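Local coordinates for DUF917 domain-containing protein (Chromobacterium violaceum, PDB 2O3I), which is of unknown function but belongs to the DUF917 family, whose S-Me-THD-like domains suggest kinship with S-methyl thiohydantoin desulfurases, at residues A[240-245]-A[325-330]; A[60-65]-A[103-108]. The protein carries 2 engineered substitutions. One frame throughout, in Å; residues are numbered along the deposited sequence.

Contact 1. Residues A[240-245]-A[325-330]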
loop_
_atom_site.group_PDB
_atom_site.type_symbol
_atom_site.label_atom_id
_atom_site.label_comp_id
_atom_site.label_asym_id
_atom_site.label_seq_id
_atom_site.Cartn_x
_atom_site.Cartn_y
_atom_site.Cartn_z
ATOM N N LYS A 240 21.327 2.142 -41.086
ATOM C CA LYS A 240 21.172 1.041 -42.033
ATOM C C LYS A 240 19.714 0.676 -42.299
ATOM O O LYS A 240 19.422 -0.135 -43.173
ATOM C CB LYS A 240 21.915 -0.205 -41.539
ATOM C CG LYS A 240 23.429 -0.047 -41.393
ATOM C CD LYS A 240 24.072 -1.363 -40.951
ATOM C CE LYS A 240 25.561 -1.209 -40.624
ATOM N NZ LYS A 240 26.142 -2.501 -40.151
ATOM N N VAL A 241 18.798 1.269 -41.542
ATOM C CA VAL A 241 17.377 0.984 -41.716
ATOM C C VAL A 241 16.557 2.267 -41.583
ATOM O O VAL A 241 16.175 2.672 -40.479
ATOM C CB VAL A 241 16.909 -0.096 -40.695
ATOM C CG1 VAL A 241 17.452 0.217 -39.325
ATOM C CG2 VAL A 241 15.399 -0.181 -40.662
ATOM N N LYS A 242 16.291 2.895 -42.727
ATOM C CA LYS A 242 15.558 4.158 -42.779
ATOM C C LYS A 242 14.142 4.048 -43.356
ATOM O O LYS A 242 13.444 5.053 -43.497
ATOM C CB LYS A 242 16.355 5.172 -43.605
ATOM C CG LYS A 242 17.783 5.429 -43.120
ATOM C CD LYS A 242 18.512 6.358 -44.086
ATOM C CE LYS A 242 19.900 6.727 -43.596
ATOM N NZ LYS A 242 19.853 7.504 -42.326
ATOM N N THR A 243 13.730 2.834 -43.699
ATOM C CA THR A 243 12.402 2.602 -44.252
ATOM C C THR A 243 11.760 1.396 -43.584
ATOM O O THR A 243 12.453 0.485 -43.120
ATOM C CB THR A 243 12.449 2.308 -45.762
ATOM O OG1 THR A 243 13.236 1.132 -45.988
ATOM C CG2 THR A 243 13.043 3.475 -46.527
ATOM N N ALA A 244 10.432 1.389 -43.553
ATOM C CA ALA A 244 9.689 0.287 -42.964
ATOM C C ALA A 244 10.086 -1.028 -43.638
ATOM O O ALA A 244 10.256 -2.048 -42.970
ATOM C CB ALA A 244 8.183 0.532 -43.116
ATOM N N GLU A 245 10.234 -1.001 -44.960
ATOM C CA GLU A 245 10.616 -2.191 -45.717
ATOM C C GLU A 245 11.989 -2.679 -45.265
ATOM O O GLU A 245 12.206 -3.876 -45.084
ATOM C CB GLU A 245 10.660 -1.882 -47.212
ATOM C CG GLU A 245 10.903 -3.099 -48.092
ATOM C CD GLU A 245 11.036 -2.741 -49.567
ATOM O OE1 GLU A 245 10.276 -1.865 -50.036
ATOM O OE2 GLU A 245 11.886 -3.341 -50.260
ATOM N N GLU A 325 9.903 6.687 -41.107
ATOM C CA GLU A 325 10.868 6.714 -42.192
ATOM C C GLU A 325 11.520 8.086 -42.328
ATOM O O GLU A 325 11.034 9.078 -41.778
ATOM C CB GLU A 325 10.180 6.323 -43.499
ATOM C CG GLU A 325 9.648 4.898 -43.502
ATOM C CD GLU A 325 9.058 4.487 -44.839
ATOM O OE1 GLU A 325 8.861 3.269 -45.050
ATOM O OE2 GLU A 325 8.788 5.379 -45.673
ATOM N N GLY A 326 12.628 8.130 -43.065
ATOM C CA GLY A 326 13.342 9.378 -43.271
ATOM C C GLY A 326 14.704 9.366 -42.607
ATOM O O GLY A 326 15.349 8.326 -42.510
ATOM N N GLU A 327 15.148 10.529 -42.151
ATOM C CA GLU A 327 16.440 10.638 -41.484
ATOM C C GLU A 327 16.184 11.009 -40.031
ATOM O O GLU A 327 15.401 11.912 -39.743
ATOM C CB GLU A 327 17.295 11.721 -42.147
ATOM C CG GLU A 327 17.494 11.546 -43.653
ATOM C CD GLU A 327 18.520 10.479 -44.016
ATOM O OE1 GLU A 327 18.649 10.171 -45.222
ATOM O OE2 GLU A 327 19.201 9.955 -43.107
ATOM N N GLY A 328 16.833 10.306 -39.114
ATOM C CA GLY A 328 16.642 10.608 -37.708
ATOM C C GLY A 328 15.990 9.485 -36.929
ATOM O O GLY A 328 15.922 8.350 -37.397
ATOM N N GLN A 329 15.509 9.807 -35.733
ATOM C CA GLN A 329 14.864 8.833 -34.865
ATOM C C GLN A 329 13.780 8.080 -35.625
ATOM O O GLN A 329 12.821 8.672 -36.113
ATOM C CB GLN A 329 14.263 9.535 -33.643
ATOM C CG GLN A 329 13.814 8.591 -32.531
ATOM C CD GLN A 329 14.913 7.640 -32.089
ATOM O OE1 GLN A 329 16.014 8.064 -31.736
ATOM N NE2 GLN A 329 14.615 6.345 -32.104
ATOM N N HIS A 330 13.945 6.765 -35.715
ATOM C CA HIS A 330 13.006 5.904 -36.423
ATOM C C HIS A 330 12.017 5.210 -35.497
ATOM O O HIS A 330 10.887 4.926 -35.902
ATOM C CB HIS A 330 13.775 4.846 -37.221
ATOM C CG HIS A 330 14.725 5.419 -38.230
ATOM N ND1 HIS A 330 14.313 6.218 -39.275
ATOM C CD2 HIS A 330 16.070 5.302 -38.355
ATOM C CE1 HIS A 330 15.361 6.569 -40.001
ATOM N NE2 HIS A 330 16.438 6.026 -39.463
HETATM O O HOH W 1 19.088 7.159 -39.707
#
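The His-330 ring takes the Val-241 carbonyl oxygen over one face, offset toward the rim, with Val-241 O 3.4 Å from His-330 CD2. Gly-328 O covers the centre of the opposite face from within the same loop, and Gly-326 C lies at the ring edge, in plane. His-330 ND1 is hydrogen-bonded to Val-324 O, which helps fix the ring's rotation. On the other nitrogen, a water is hydrogen-bonded to His-330 NE2 at 2.9 Å, and it accepts a bond from Lys-242 NZ at 2.8 Å. The lysine runs extended past the ring and bends at its last torsion (chi4 -64°). That bend brings the amine to Glu-327 in a salt bridge, with Lys-242 NZ 2.7 Å from Glu-327 OE2. NZ meets OE2 on the syn side, 31° out of the carboxylate plane. Glu-327 is exposed, so this bridge lies at the solvent side of the contact.

The backbones are joined beside it: Gly-326 N donates to Lys-242 O at 3.2 Å, in the carbonyl plane. Glu-325 reaches in with an extended chain. Glu-325 OE1 accepts from Ala-244 N at 2.9 Å and 164°, met on the anti side, while Glu-325 CG packs against Thr-243 CA, 3.7 Å away. OE1 also touches the Ala-244 methyl. The negative charge of Glu-325 is probably favourable at this helix N-terminus.

Thr-243 is the N-cap of helix 244-255, and its OG1 accepts from Ala-246 N. Thr-243 caps the helix from within, and Glu-325, from the loop after strand 319-324, binds the backbone N of Ala-244, the first helix residue: an N-capped helix start held by a loop some 80 residues later in the chain.

Contact 2. Residues A[60-65]-A[103-108]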
loop_
_atom_site.group_PDB
_atom_site.type_symbol
_atom_site.label_atom_id
_atom_site.label_comp_id
_atom_site.label_asym_id
_atom_site.label_seq_id
_atom_site.Cartn_x
_atom_site.Cartn_y
_atom_site.Cartn_z
ATOM N N GLY A 60 25.034 -17.704 -8.221
ATOM C CA GLY A 60 24.283 -16.932 -7.254
ATOM C C GLY A 60 22.855 -16.681 -7.684
ATOM O O GLY A 60 22.441 -17.074 -8.779
ATOM N N ASP A 61 22.105 -16.008 -6.818
ATOM C CA ASP A 61 20.713 -15.710 -7.078
ATOM C C ASP A 61 20.481 -14.451 -7.922
ATOM O O ASP A 61 21.342 -13.572 -8.023
ATOM C CB ASP A 61 19.964 -15.626 -5.745
ATOM C CG ASP A 61 19.871 -16.983 -5.043
ATOM O OD1 ASP A 61 19.456 -17.030 -3.867
ATOM O OD2 ASP A 61 20.202 -18.010 -5.669
ATOM N N CYS A 62 19.300 -14.384 -8.526
ATOM C CA CYS A 62 18.921 -13.276 -9.385
ATOM C C CYS A 62 17.659 -12.577 -8.875
ATOM O O CYS A 62 16.862 -13.168 -8.138
ATOM C CB CYS A 62 18.683 -13.807 -10.805
ATOM S SG CYS A 62 18.350 -12.560 -12.046
ATOM N N VAL A 63 17.491 -11.315 -9.254
ATOM C CA VAL A 63 16.309 -10.547 -8.873
ATOM C C VAL A 63 15.942 -9.610 -10.015
ATOM O O VAL A 63 16.817 -9.106 -10.726
ATOM C CB VAL A 63 16.548 -9.664 -7.627
ATOM C CG1 VAL A 63 15.213 -9.181 -7.080
ATOM C CG2 VAL A 63 17.311 -10.437 -6.570
HETATM N N MSE A 64 14.647 -9.380 -10.187
HETATM C CA MSE A 64 14.156 -8.478 -11.216
HETATM C C MSE A 64 14.292 -7.078 -10.633
HETATM O O MSE A 64 13.983 -6.869 -9.455
HETATM C CB MSE A 64 12.688 -8.779 -11.523
HETATM C CG MSE A 64 12.040 -7.857 -12.553
HETATM SE SE MSE A 64 11.457 -6.137 -11.842
HETATM C CE MSE A 64 9.551 -6.542 -11.683
ATOM N N VAL A 65 14.780 -6.127 -11.427
ATOM C CA VAL A 65 14.910 -4.760 -10.932
ATOM C C VAL A 65 14.417 -3.777 -11.977
ATOM O O VAL A 65 14.561 -4.017 -13.172
ATOM C CB VAL A 65 16.380 -4.409 -10.537
ATOM C CG1 VAL A 65 17.289 -4.359 -11.771
ATOM C CG2 VAL A 65 16.402 -3.084 -9.812
ATOM N N TYR A 103 22.925 -11.651 -9.742
ATOM C CA TYR A 103 22.352 -11.240 -11.008
ATOM C C TYR A 103 21.106 -10.377 -10.890
ATOM O O TYR A 103 20.343 -10.477 -9.925
ATOM C CB TYR A 103 22.030 -12.478 -11.850
ATOM C CG TYR A 103 23.155 -13.487 -11.953
ATOM C CD1 TYR A 103 23.131 -14.666 -11.198
ATOM C CD2 TYR A 103 24.242 -13.270 -12.798
ATOM C CE1 TYR A 103 24.169 -15.610 -11.283
ATOM C CE2 TYR A 103 25.286 -14.203 -12.895
ATOM C CZ TYR A 103 25.243 -15.373 -12.131
ATOM O OH TYR A 103 26.273 -16.293 -12.209
ATOM N N VAL A 104 20.929 -9.506 -11.877
ATOM C CA VAL A 104 19.748 -8.653 -11.961
ATOM C C VAL A 104 19.170 -8.946 -13.333
ATOM O O VAL A 104 19.862 -9.491 -14.192
ATOM C CB VAL A 104 20.083 -7.141 -11.866
ATOM C CG1 VAL A 104 20.352 -6.763 -10.426
ATOM C CG2 VAL A 104 21.287 -6.811 -12.735
ATOM N N VAL A 105 17.904 -8.610 -13.543
ATOM C CA VAL A 105 17.289 -8.861 -14.834
ATOM C C VAL A 105 16.139 -7.878 -15.069
ATOM O O VAL A 105 15.364 -7.581 -14.154
ATOM C CB VAL A 105 16.795 -10.349 -14.931
ATOM C CG1 VAL A 105 15.757 -10.630 -13.856
ATOM C CG2 VAL A 105 16.240 -10.641 -16.326
ATOM N N ALA A 106 16.053 -7.353 -16.290
ATOM C CA ALA A 106 14.996 -6.408 -16.632
ATOM C C ALA A 106 13.667 -7.143 -16.591
ATOM O O ALA A 106 13.600 -8.329 -16.886
ATOM C CB ALA A 106 15.224 -5.830 -18.027
ATOM N N PRO A 107 12.591 -6.446 -16.222
ATOM C CA PRO A 107 11.305 -7.139 -16.181
ATOM C C PRO A 107 10.757 -7.430 -17.576
ATOM O O PRO A 107 10.118 -8.459 -17.803
ATOM C CB PRO A 107 10.420 -6.167 -15.406
ATOM C CG PRO A 107 10.973 -4.823 -15.804
ATOM C CD PRO A 107 12.469 -5.056 -15.746
ATOM N N GLU A 108 11.040 -6.523 -18.508
ATOM C CA GLU A 108 10.544 -6.602 -19.881
ATOM C C GLU A 108 11.498 -5.905 -20.853
ATOM O O GLU A 108 12.527 -5.367 -20.449
ATOM C CB GLU A 108 9.181 -5.908 -19.948
ATOM C CG GLU A 108 9.181 -4.575 -19.193
ATOM C CD GLU A 108 7.895 -3.784 -19.337
ATOM O OE1 GLU A 108 6.807 -4.388 -19.285
ATOM O OE2 GLU A 108 7.975 -2.546 -19.485
#
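Strands 61-69 and 101-105 are the two parallel neighbours of a beta-alpha-beta crossover, with helix 81-96 in the connection between them. Cys-62 pairs with Tyr-103, Val-63 with Val-104 and Met-64 with Val-105. The short strand axes run at 31° to each other, consistent with sheet twist. Tyr-103 N donates to Asp-61 O at 3.0 Å, and Val-63 N to Tyr-103 O at 3.0 Å. Val-105 N to Val-63 O, 3.1 Å, is weak and bent. Val-65 N to Val-105 O, also 3.1 Å, is the straightest of the four.

One face carries Cys-62, Met-64, Tyr-103 and Val-105. The thiol of Cys-62 is turned opposite its backbone N (chi1 -175°), and SG sits 3.7 Å from Tyr-103 CB and equally close to Val-105 CG1. The Tyr-103 ring meets Gly-60 O at its edge, in plane, with CE1 3.4 Å from that oxygen. Its hydroxyl is hydrogen-bonded to Asp-59 N. The selenomethionine Met-64 bends at chi2 and chi3 and crosses Pro-107 at about a right angle, Met-64 CG lying 3.7 Å from Pro-107 CB. Away from that face, Val-65 CG1 touches Val-104 CB at 3.9 Å.

In the mixed sheet, strand 127-129 continues the parallel order beyond 101-105, and antiparallel strand 203-211 flanks 61-69. Val-129 packs on Cys-62, Tyr-103 and Val-105. Helix 81-96 covers Val-63 through Ala-90 and Val-65 through Pro-83. At the strand start, Asp-61 forms a salt bridge with Arg-99, just before strand 101-105.

In the fold
Contact 1 and contact 2 lie on opposite sides of the chain's centre and do not touch. Their centres are about 33 Å apart, and their nearest atoms are about 17 Å apart. They follow in series along the chain: contact 2 closes within the N-terminal S-Me-THD-like region before contact 1 opens in the C-terminal one. Contact 2 is buried and the more central, its centre about 13 Å from the centre of the chain, against about 22 Å for contact 1. Contact 1 is only partly buried. Contact 2 joins strands within a sheet; contact 1 ties a helix start to a loop. The function is unknown, and no ligand or catalytic site is seen at either contact.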